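Local structure of type-2 restriction enzyme AgeI (Thalassobius gelatinovorus, 5DWA) at residues T116-G121 with R139-M144; E94-A99 with I165-S170; V143-Q148 with G160-I165. The protein recognises the double-stranded DNA sequence 5'-ACCGGT-3' and cleaves it after the first A, leaving fragments with terminal 5'-phosphates. All coordinates share one frame; numbering follows the deposited sequence. Where two conformers were deposited one is given.

Contact 1: residues T116-G121 with R139-M144; sequences TALFKG and RKVDVM. With nucleotides of chain C; nucleotides of chain D.
Thr116 and Met144 form an antiparallel hydrogen-bonded pair at the edge of the mixed sheet of a PD-(D/E)XK nuclease, and their side chains lie alongside each other on one face, pointing the same way. Met144 CG sits between its own backbone N and carbonyl carbon (chi1 82°), and from there the extended chain brings CE against Thr116 CB at 3.9 Å. On the backbone, Thr116 N donates to Met144 O at 3.0 Å and Met144 N returns a bond to Thr116 O at 2.8 Å. Leu118 meets the same methionine at about a right angle, its CD2 4.1 Å from Met144 CB, while helix 123-130 packs on both residues. The next pair, Ala117 with Val143, is non-hydrogen-bonded and faces the other side of the sheet; there Val143 CG1 lies 3.3 Å from Thr116 O. Leu118 centres an inverse gamma turn that leads out of the strand, and Phe119 beyond it sets one ring face over Ala117 CB. At the far end of 139-144, Lys140 NZ reaches OP1 of DC5 of chain C at 2.5 Å. Where the strands part, Leu118 N donates to Asp142 O at 2.8 Å, nearly along the C=O axis.

Contact 2: residues E94-A99 with I165-S170; sequences EAFEVA and IHAKVS. With nucleotides of chain C.
The Phe96 ring meets strand 165-168 at its CD2-CE2 side: Lys168 N lies at the edge, in the ring plane, 3.9 Å from CE2. Ala167 CB and Lys168 O approach the ring obliquely, the methyl 3.9 Å from CD2 and the carbonyl oxygen 3.8 Å from CE2. With CG anti to the backbone N (chi1 -178°), the phenylalanine leads from the helix to the strand and leaves its own CB for Val169, whose CG2 touches it at 3.9 Å. One residue on, Glu97 lays CG 4.2 Å from Ala167 CB. The side-chain contacts are apolar, though the ring also meets the Lys168 backbone, and Val169 N is buried without a hydrogen-bonding partner in the model. Segment 94-99 of helix 84-109 and strand segment 165-168 have axes 8.0 Å apart at their closest and directions 125° apart. Lys168 points its CB away from the helix, and its NZ forms a salt bridge with Asp178. Just past the strand, Ser170 OG donates to OP2 of DG7 of chain C at 2.6 Å. A helix across a central strand that runs out to the DNA backbone, with a lysine near its end, is consistent with the PD-(D/E)XK nuclease core.

Contact 3: residues V143-Q148 with G160-I165; sequences VMIEKQ and GVVGGI
Val143-Lys147 and Gly160-Ile165 pair as the antiparallel arms of a beta hairpin, broken by a classic bulge in which Val162 and Gly163 both face Ile145, whose O takes a nearly straight bond from Val162 N (2.9 Å, N-H...O 178°) and a weak one from Gly163 N. Ile145 carries the side-chain contact by two branches: CG2 meets Val162 CG2 at 3.7 Å, and CD1 reaches CG1 of Ile165, in one of that residue's two conformers, at 3.9 Å, each pair of side chains crossing at about a right angle. CG1 stands anti to the carbonyl carbon (chi1 -47°), which carries CD1 to the Ile165 side. An alanine here would lack both branches and would probably leave Val162 and Ile165 without their shared apolar neighbour, opening a gap beside the bulge. Gly163 adopts backbone angles that would bring any CB into collision with the carbonyl oxygen of Val162. On the opposite face from Ile145, Glu146 bridges Arg129 and Arg114. Helix 123-130 packs on Met144 and Val161, strand 113-117 borders 143-148 on the side away from 160-165, and helix 268-277 meets Val162 and Ile165.

Overall arrangement
Three neighbouring strands carry all three contacts: contact 1 joins 113-117 to 143-148, contact 3 joins 143-148 to 159-168, and contact 2 sets helix 84-109 against the last. Contacts 1 and 3 share Val143 and Met144, with centres 11 Å apart; contacts 2 and 3 share Ile165, with centres 15 Å apart. Asp142 ties the first two together, its OD2 2.7 Å from Ala167 N, and its N lies 2.9 Å from Ile165 O. Contacts 1 and 2 both reach the DNA, among others through Lys140 and Ser170, whereas contact 3 stays about 10 Å from it at the nearest atom. The carboxylates of Glu97 and Asp142 and the amine of Lys168 lie on the DNA side, consistent with a PD-(D/E)XK active site.

Contact 1: residues T116-G121 with R139-M144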
loop_
_atom_site.group_PDB
_atom_site.type_symbol
_atom_site.label_atom_id
_atom_site.label_comp_id
_atom_site.label_asym_id
_atom_site.label_seq_id
_atom_site.Cartn_x
_atom_site.Cartn_y
_atom_site.Cartn_z
ATOM N N THR A 116 17.577 9.631 -13.202
ATOM C CA THR A 116 18.282 9.269 -11.988
ATOM C C THR A 116 17.295 8.701 -10.970
ATOM O O THR A 116 16.336 9.378 -10.597
ATOM C CB THR A 116 18.999 10.477 -11.372
ATOM O OG1 THR A 116 19.886 11.055 -12.340
ATOM C CG2 THR A 116 19.790 10.054 -10.144
ATOM N N ALA A 117 17.515 7.464 -10.532
ATOM C CA ALA A 117 16.655 6.855 -9.507
ATOM C C ALA A 117 16.891 7.544 -8.172
ATOM O O ALA A 117 18.039 7.774 -7.779
ATOM C CB ALA A 117 16.912 5.356 -9.398
ATOM N N LEU A 118 15.808 7.899 -7.485
ATOM C CA LEU A 118 15.940 8.665 -6.250
ATOM C C LEU A 118 15.993 7.713 -5.058
ATOM O O LEU A 118 15.035 7.563 -4.300
ATOM C CB LEU A 118 14.804 9.682 -6.115
ATOM C CG LEU A 118 14.761 10.721 -7.240
ATOM C CD1 LEU A 118 13.592 11.675 -7.062
ATOM C CD2 LEU A 118 16.078 11.486 -7.282
ATOM N N PHE A 119 17.135 7.057 -4.906
ATOM C CA PHE A 119 17.318 6.112 -3.816
ATOM C C PHE A 119 17.720 6.855 -2.553
ATOM O O PHE A 119 17.797 8.082 -2.549
ATOM C CB PHE A 119 18.355 5.060 -4.206
ATOM C CG PHE A 119 17.874 4.126 -5.273
ATOM C CD1 PHE A 119 16.548 3.711 -5.296
ATOM C CD2 PHE A 119 18.733 3.656 -6.252
ATOM C CE1 PHE A 119 16.090 2.850 -6.276
ATOM C CE2 PHE A 119 18.278 2.789 -7.238
ATOM C CZ PHE A 119 16.960 2.385 -7.248
ATOM N N LYS A 120 17.976 6.112 -1.483
ATOM C CA LYS A 120 18.168 6.721 -0.172
ATOM C C LYS A 120 19.220 7.829 -0.167
ATOM O O LYS A 120 20.356 7.628 -0.601
ATOM C CB LYS A 120 18.545 5.647 0.839
ATOM C CG LYS A 120 17.912 5.855 2.188
ATOM C CD LYS A 120 17.496 4.529 2.764
ATOM C CE LYS A 120 16.843 4.712 4.105
ATOM N NZ LYS A 120 15.892 3.604 4.367
ATOM N N GLY A 121 18.827 9.002 0.314
ATOM C CA GLY A 121 19.755 10.111 0.435
ATOM C C GLY A 121 19.679 11.109 -0.705
ATOM O O GLY A 121 20.213 12.212 -0.605
ATOM N N ARG A 139 6.729 13.447 -1.775
ATOM C CA ARG A 139 7.815 12.463 -1.763
ATOM C C ARG A 139 7.580 11.267 -2.681
ATOM O O ARG A 139 8.528 10.562 -3.039
ATOM C CB ARG A 139 8.061 11.950 -0.342
ATOM C CG ARG A 139 8.429 13.038 0.652
ATOM C CD ARG A 139 9.335 12.504 1.753
ATOM N NE ARG A 139 10.687 13.052 1.670
ATOM C CZ ARG A 139 11.786 12.318 1.516
ATOM N NH1 ARG A 139 11.703 10.998 1.433
ATOM N NH2 ARG A 139 12.971 12.903 1.455
ATOM N N LYS A 140 6.328 11.040 -3.062
ATOM C CA LYS A 140 5.997 9.861 -3.873
ATOM C C LYS A 140 6.289 10.119 -5.346
ATOM O O LYS A 140 5.382 10.308 -6.169
ATOM C CB LYS A 140 4.531 9.444 -3.672
ATOM C CG LYS A 140 4.126 8.125 -4.344
ATOM C CD LYS A 140 5.054 6.961 -3.983
ATOM C CE LYS A 140 4.363 5.616 -4.261
ATOM N NZ LYS A 140 5.313 4.471 -4.259
ATOM N N VAL A 141 7.582 10.143 -5.658
ATOM C CA VAL A 141 8.077 10.186 -7.029
ATOM C C VAL A 141 9.397 9.435 -6.998
ATOM O O VAL A 141 10.119 9.505 -6.003
ATOM C CB VAL A 141 8.220 11.635 -7.547
ATOM C CG1 VAL A 141 9.218 12.426 -6.717
ATOM C CG2 VAL A 141 8.589 11.641 -9.020
ATOM N N ASP A 142 9.705 8.695 -8.058
ATOM C CA ASP A 142 10.765 7.690 -7.973
ATOM C C ASP A 142 12.050 8.004 -8.730
ATOM O O ASP A 142 13.140 7.762 -8.224
ATOM C CB ASP A 142 10.198 6.350 -8.446
ATOM C CG ASP A 142 8.928 5.991 -7.718
ATOM O OD1 ASP A 142 8.942 6.032 -6.472
ATOM O OD2 ASP A 142 7.913 5.712 -8.381
ATOM N N VAL A 143 11.917 8.503 -9.947
ATOM C CA VAL A 143 13.076 8.731 -10.798
ATOM C C VAL A 143 12.999 10.166 -11.318
ATOM O O VAL A 143 11.958 10.599 -11.809
ATOM C CB VAL A 143 13.124 7.723 -11.970
ATOM C CG1 VAL A 143 14.327 7.974 -12.857
ATOM C CG2 VAL A 143 13.078 6.264 -11.473
ATOM N N MET A 144 14.073 10.932 -11.197
ATOM C CA MET A 144 13.992 12.297 -11.695
ATOM C C MET A 144 14.446 12.354 -13.150
ATOM O O MET A 144 15.212 11.502 -13.608
ATOM C CB MET A 144 14.789 13.261 -10.801
ATOM C CG MET A 144 16.270 13.348 -11.033
ATOM S SD MET A 144 16.983 14.749 -10.117
ATOM C CE MET A 144 18.611 14.079 -9.836
ATOM P P DC C 5 6.405 3.255 -1.567
ATOM O OP1 DC C 5 6.916 4.453 -2.280
ATOM O OP2 DC C 5 5.024 3.244 -1.040
ATOM O "O5'" DC C 5 6.602 1.991 -2.519
ATOM C "C5'" DC C 5 7.862 1.743 -3.117
ATOM C "C4'" DC C 5 8.222 0.278 -2.996
ATOM O "O4'" DC C 5 8.461 -0.035 -1.620
ATOM C "C3'" DC C 5 7.119 -0.663 -3.437
ATOM O "O3'" DC C 5 7.283 -0.925 -4.811
ATOM C "C2'" DC C 5 7.364 -1.919 -2.583
ATOM C "C1'" DC C 5 8.141 -1.393 -1.366
ATOM N N1 DC C 5 7.393 -1.448 -0.065
ATOM C C2 DC C 5 7.847 -2.282 0.965
ATOM O O2 DC C 5 8.853 -2.965 0.775
ATOM N N3 DC C 5 7.176 -2.310 2.142
ATOM C C4 DC C 5 6.086 -1.544 2.309
ATOM N N4 DC C 5 5.459 -1.599 3.488
ATOM C C5 DC C 5 5.614 -0.680 1.279
ATOM C C6 DC C 5 6.282 -0.664 0.122
ATOM P P DG D 11 19.699 -4.278 0.223
ATOM O OP1 DG D 11 18.939 -5.032 -0.803
ATOM O OP2 DG D 11 21.040 -4.791 0.638
ATOM O "O5'" DG D 11 19.904 -2.784 -0.254
ATOM C "C5'" DG D 11 18.819 -2.028 -0.758
ATOM C "C4'" DG D 11 18.843 -0.628 -0.180
ATOM O "O4'" DG D 11 18.350 -0.667 1.184
ATOM C "C3'" DG D 11 20.227 0.018 -0.106
ATOM O "O3'" DG D 11 20.123 1.416 -0.360
ATOM C "C2'" DG D 11 20.654 -0.258 1.335
ATOM C "C1'" DG D 11 19.329 -0.136 2.066
ATOM N N9 DG D 11 19.264 -0.897 3.312
ATOM C C8 DG D 11 19.955 -2.044 3.627
ATOM N N7 DG D 11 19.668 -2.511 4.813
ATOM C C5 DG D 11 18.724 -1.621 5.309
ATOM C C6 DG D 11 18.037 -1.606 6.551
ATOM O O6 DG D 11 18.129 -2.404 7.493
ATOM N N1 DG D 11 17.168 -0.530 6.644
ATOM C C2 DG D 11 16.978 0.413 5.669
ATOM N N2 DG D 11 16.106 1.377 5.950
ATOM N N3 DG D 11 17.610 0.417 4.503
ATOM C C4 DG D 11 18.465 -0.626 4.393
#

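Contact 2: residues E94-A99 with I165-S170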
loop_
_atom_site.group_PDB
_atom_site.type_symbol
_atom_site.label_atom_id
_atom_site.label_comp_id
_atom_site.label_asym_id
_atom_site.label_seq_id
_atom_site.Cartn_x
_atom_site.Cartn_y
_atom_site.Cartn_z
ATOM N N GLU A 94 12.345 -1.139 -6.345
ATOM C CA GLU A 94 13.561 -0.425 -6.699
ATOM C C GLU A 94 14.232 -1.037 -7.928
ATOM O O GLU A 94 14.900 -0.337 -8.697
ATOM C CB GLU A 94 14.525 -0.398 -5.512
ATOM C CG GLU A 94 13.964 0.414 -4.346
ATOM C CD GLU A 94 14.982 0.722 -3.267
ATOM O OE1 GLU A 94 16.016 0.030 -3.205
ATOM O OE2 GLU A 94 14.743 1.678 -2.487
ATOM N N ALA A 95 14.051 -2.334 -8.139
ATOM C CA ALA A 95 14.642 -2.962 -9.316
ATOM C C ALA A 95 14.060 -2.395 -10.608
ATOM O O ALA A 95 14.771 -2.270 -11.597
ATOM C CB ALA A 95 14.450 -4.469 -9.272
ATOM N N PHE A 96 12.772 -2.058 -10.622
ATOM C CA PHE A 96 12.190 -1.505 -11.840
ATOM C C PHE A 96 12.768 -0.104 -12.120
ATOM O O PHE A 96 13.036 0.251 -13.273
ATOM C CB PHE A 96 10.659 -1.487 -11.734
ATOM C CG PHE A 96 9.969 -0.970 -12.965
ATOM C CD1 PHE A 96 10.348 -1.381 -14.230
ATOM C CD2 PHE A 96 8.920 -0.076 -12.843
ATOM C CE1 PHE A 96 9.692 -0.898 -15.357
ATOM C CE2 PHE A 96 8.261 0.418 -13.961
ATOM C CZ PHE A 96 8.648 0.008 -15.220
ATOM N N GLU A 97 12.977 0.684 -11.067
ATOM C CA GLU A 97 13.699 1.956 -11.210
ATOM C C GLU A 97 15.088 1.744 -11.825
ATOM O O GLU A 97 15.474 2.452 -12.759
ATOM C CB GLU A 97 13.850 2.650 -9.867
ATOM C CG GLU A 97 12.526 2.931 -9.170
ATOM C CD GLU A 97 12.768 3.553 -7.815
ATOM O OE1 GLU A 97 13.217 4.714 -7.774
ATOM O OE2 GLU A 97 12.555 2.872 -6.794
ATOM N N VAL A 98 15.843 0.788 -11.283
ATOM C CA VAL A 98 17.165 0.454 -11.825
ATOM C C VAL A 98 17.076 0.130 -13.309
ATOM O O VAL A 98 17.868 0.614 -14.109
ATOM C CB VAL A 98 17.802 -0.744 -11.083
ATOM C CG1 VAL A 98 19.033 -1.269 -11.842
ATOM C CG2 VAL A 98 18.189 -0.347 -9.675
ATOM N N ALA A 99 16.103 -0.693 -13.674
ATOM C CA ALA A 99 15.944 -1.119 -15.058
ATOM C C ALA A 99 15.572 0.047 -15.983
ATOM O O ALA A 99 16.087 0.131 -17.096
ATOM C CB ALA A 99 14.900 -2.224 -15.150
ATOM N N ILE A 165 9.405 10.511 -12.779
ATOM C CA ILE A 165 8.683 9.281 -13.111
ATOM C C ILE A 165 8.144 8.608 -11.846
ATOM O O ILE A 165 8.883 8.436 -10.876
ATOM C CB ILE A 165 9.589 8.285 -13.865
ATOM C CG1 ILE A 165 10.183 8.944 -15.116
ATOM C CG2 ILE A 165 8.811 7.027 -14.234
ATOM C CD1 ILE A 165 11.124 8.035 -15.882
ATOM N N HIS A 166 6.850 8.267 -11.857
ATOM C CA HIS A 166 6.245 7.386 -10.882
ATOM C C HIS A 166 6.336 5.995 -11.458
ATOM O O HIS A 166 5.638 5.686 -12.426
ATOM C CB HIS A 166 4.802 7.807 -10.641
ATOM C CG HIS A 166 4.685 9.249 -10.289
ATOM N ND1 HIS A 166 4.683 9.692 -8.985
ATOM C CD2 HIS A 166 4.637 10.359 -11.067
ATOM C CE1 HIS A 166 4.617 11.012 -8.975
ATOM N NE2 HIS A 166 4.601 11.441 -10.225
ATOM N N ALA A 167 7.229 5.183 -10.898
ATOM C CA ALA A 167 7.526 3.866 -11.439
ATOM C C ALA A 167 6.826 2.824 -10.591
ATOM O O ALA A 167 7.005 2.791 -9.376
ATOM C CB ALA A 167 9.028 3.617 -11.464
ATOM N N LYS A 168 5.988 2.009 -11.218
ATOM C CA LYS A 168 5.259 0.989 -10.476
ATOM C C LYS A 168 5.243 -0.292 -11.271
ATOM O O LYS A 168 4.820 -0.300 -12.421
ATOM C CB LYS A 168 3.813 1.412 -10.186
ATOM C CG LYS A 168 3.643 2.849 -9.738
ATOM C CD LYS A 168 2.298 3.055 -9.082
ATOM C CE LYS A 168 2.302 2.557 -7.643
ATOM N NZ LYS A 168 3.151 3.408 -6.759
ATOM N N VAL A 169 5.699 -1.376 -10.669
ATOM C CA VAL A 169 5.533 -2.673 -11.310
ATOM C C VAL A 169 4.048 -2.966 -11.512
ATOM O O VAL A 169 3.626 -3.374 -12.592
ATOM C CB VAL A 169 6.165 -3.788 -10.486
ATOM C CG1 VAL A 169 5.705 -5.166 -10.992
ATOM C CG2 VAL A 169 7.685 -3.661 -10.502
ATOM N N SER A 170 3.267 -2.705 -10.471
ATOM C CA SER A 170 1.840 -2.996 -10.481
ATOM C C SER A 170 1.107 -1.821 -9.877
ATOM O O SER A 170 1.638 -1.137 -9.010
ATOM C CB SER A 170 1.539 -4.284 -9.705
ATOM O OG SER A 170 2.124 -4.257 -8.408
ATOM P P DC C 6 5.987 -1.115 -5.739
ATOM O OP1 DC C 6 6.451 -1.060 -7.115
ATOM O OP2 DC C 6 4.899 -0.262 -5.231
ATOM O "O5'" DC C 6 5.568 -2.632 -5.472
ATOM C "C5'" DC C 6 6.489 -3.651 -5.723
ATOM C "C4'" DC C 6 5.914 -4.965 -5.254
ATOM O "O4'" DC C 6 5.604 -4.890 -3.847
ATOM C "C3'" DC C 6 4.641 -5.411 -5.953
ATOM O "O3'" DC C 6 4.726 -6.792 -6.150
ATOM C "C2'" DC C 6 3.536 -5.058 -4.947
ATOM C "C1'" DC C 6 4.250 -5.237 -3.615
ATOM N N1 DC C 6 3.769 -4.340 -2.547
ATOM C C2 DC C 6 3.319 -4.859 -1.328
ATOM O O2 DC C 6 3.268 -6.083 -1.161
ATOM N N3 DC C 6 2.921 -3.996 -0.361
ATOM C C4 DC C 6 2.995 -2.685 -0.565
ATOM N N4 DC C 6 2.586 -1.876 0.414
ATOM C C5 DC C 6 3.483 -2.143 -1.783
ATOM C C6 DC C 6 3.860 -2.992 -2.733
ATOM P P DG C 7 4.042 -7.502 -7.413
ATOM O OP1 DG C 7 5.105 -8.266 -8.099
ATOM O OP2 DG C 7 3.199 -6.565 -8.168
ATOM O "O5'" DG C 7 3.048 -8.553 -6.739
ATOM C "C5'" DG C 7 3.521 -9.519 -5.831
ATOM C "C4'" DG C 7 2.337 -10.231 -5.195
ATOM O "O4'" DG C 7 1.717 -9.363 -4.212
ATOM C "C3'" DG C 7 1.224 -10.596 -6.165
ATOM O "O3'" DG C 7 0.619 -11.775 -5.716
ATOM C "C2'" DG C 7 0.267 -9.404 -6.049
ATOM C "C1'" DG C 7 0.360 -9.098 -4.567
ATOM N N9 DG C 7 0.129 -7.707 -4.231
ATOM C C8 DG C 7 0.010 -6.641 -5.094
ATOM N N7 DG C 7 -0.115 -5.499 -4.478
ATOM C C5 DG C 7 -0.038 -5.826 -3.132
ATOM C C6 DG C 7 -0.102 -5.004 -1.985
ATOM O O6 DG C 7 -0.227 -3.772 -1.930
ATOM N N1 DG C 7 0.020 -5.737 -0.816
ATOM C C2 DG C 7 0.181 -7.099 -0.755
ATOM N N2 DG C 7 0.287 -7.628 0.467
ATOM N N3 DG C 7 0.238 -7.880 -1.819
ATOM C C4 DG C 7 0.124 -7.180 -2.968
#

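Contact 3: residues V143-Q148 with G160-I165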
loop_
_atom_site.group_PDB
_atom_site.type_symbol
_atom_site.label_atom_id
_atom_site.label_comp_id
_atom_site.label_asym_id
_atom_site.label_seq_id
_atom_site.Cartn_x
_atom_site.Cartn_y
_atom_site.Cartn_z
ATOM N N VAL A 143 11.917 8.503 -9.947
ATOM C CA VAL A 143 13.076 8.731 -10.798
ATOM C C VAL A 143 12.999 10.166 -11.318
ATOM O O VAL A 143 11.958 10.599 -11.809
ATOM C CB VAL A 143 13.124 7.723 -11.970
ATOM C CG1 VAL A 143 14.327 7.974 -12.857
ATOM C CG2 VAL A 143 13.078 6.264 -11.473
ATOM N N MET A 144 14.073 10.932 -11.197
ATOM C CA MET A 144 13.992 12.297 -11.695
ATOM C C MET A 144 14.446 12.354 -13.150
ATOM O O MET A 144 15.212 11.502 -13.608
ATOM C CB MET A 144 14.789 13.261 -10.801
ATOM C CG MET A 144 16.270 13.348 -11.033
ATOM S SD MET A 144 16.983 14.749 -10.117
ATOM C CE MET A 144 18.611 14.079 -9.836
ATOM N N ILE A 145 13.898 13.321 -13.881
ATOM C CA ILE A 145 14.253 13.554 -15.274
ATOM C C ILE A 145 14.939 14.903 -15.347
ATOM O O ILE A 145 14.418 15.884 -14.802
ATOM C CB ILE A 145 13.030 13.549 -16.211
ATOM C CG1 ILE A 145 12.115 12.350 -15.933
ATOM C CG2 ILE A 145 13.480 13.583 -17.675
ATOM C CD1 ILE A 145 10.753 12.476 -16.609
ATOM N N GLU A 146 16.097 14.935 -16.005
ATOM C CA GLU A 146 16.874 16.163 -16.167
ATOM C C GLU A 146 17.212 16.400 -17.626
ATOM O O GLU A 146 17.301 15.459 -18.414
ATOM C CB GLU A 146 18.160 16.101 -15.349
ATOM C CG GLU A 146 17.961 16.103 -13.846
ATOM C CD GLU A 146 19.266 15.921 -13.103
ATOM O OE1 GLU A 146 19.940 14.892 -13.322
ATOM O OE2 GLU A 146 19.631 16.816 -12.312
ATOM N N LYS A 147 17.429 17.665 -17.968
ATOM C CA LYS A 147 17.775 18.058 -19.325
ATOM C C LYS A 147 18.972 18.992 -19.274
ATOM O O LYS A 147 18.959 19.973 -18.539
ATOM C CB LYS A 147 16.588 18.739 -20.003
ATOM C CG LYS A 147 16.917 19.473 -21.297
ATOM C CD LYS A 147 16.970 18.531 -22.481
ATOM C CE LYS A 147 17.124 19.298 -23.787
ATOM N NZ LYS A 147 16.926 18.409 -24.964
ATOM N N GLN A 148 20.016 18.685 -20.034
ATOM C CA GLN A 148 21.186 19.559 -20.059
ATOM C C GLN A 148 20.829 20.874 -20.740
ATOM O O GLN A 148 20.308 20.881 -21.856
ATOM C CB GLN A 148 22.350 18.880 -20.765
ATOM C CG GLN A 148 23.659 19.639 -20.635
ATOM C CD GLN A 148 24.830 18.823 -21.115
ATOM O OE1 GLN A 148 24.760 18.182 -22.163
ATOM N NE2 GLN A 148 25.911 18.819 -20.340
ATOM N N GLY A 160 19.394 20.392 -15.510
ATOM C CA GLY A 160 18.330 20.915 -14.668
ATOM C C GLY A 160 17.139 19.971 -14.655
ATOM O O GLY A 160 16.900 19.261 -15.630
ATOM N N VAL A 161 16.391 19.977 -13.557
ATOM C CA VAL A 161 15.256 19.066 -13.405
ATOM C C VAL A 161 14.047 19.525 -14.215
ATOM O O VAL A 161 13.679 20.703 -14.190
ATOM C CB VAL A 161 14.830 18.921 -11.934
ATOM C CG1 VAL A 161 13.845 17.760 -11.782
ATOM C CG2 VAL A 161 16.034 18.696 -11.057
ATOM N N VAL A 162 13.422 18.588 -14.925
ATOM C CA VAL A 162 12.282 18.909 -15.773
ATOM C C VAL A 162 11.052 18.078 -15.419
ATOM O O VAL A 162 9.964 18.313 -15.946
ATOM C CB VAL A 162 12.604 18.686 -17.259
ATOM C CG1 VAL A 162 13.650 19.684 -17.745
ATOM C CG2 VAL A 162 13.086 17.260 -17.482
ATOM N N GLY A 163 11.237 17.083 -14.554
ATOM C CA GLY A 163 10.113 16.289 -14.103
ATOM C C GLY A 163 10.520 15.012 -13.407
ATOM O O GLY A 163 11.655 14.860 -12.966
ATOM N N GLY A 164 9.575 14.087 -13.291
ATOM C CA GLY A 164 9.870 12.842 -12.622
ATOM C C GLY A 164 8.976 11.733 -13.091
ATOM O O GLY A 164 7.955 11.947 -13.751
ATOM N N ILE A 165 9.405 10.511 -12.779
ATOM C CA ILE A 165 8.683 9.281 -13.111
ATOM C C ILE A 165 8.144 8.608 -11.846
ATOM O O ILE A 165 8.883 8.436 -10.876
ATOM C CB ILE A 165 9.589 8.285 -13.865
ATOM C CG1 ILE A 165 10.183 8.944 -15.116
ATOM C CG2 ILE A 165 8.811 7.027 -14.234
ATOM C CD1 ILE A 165 11.124 8.035 -15.882
#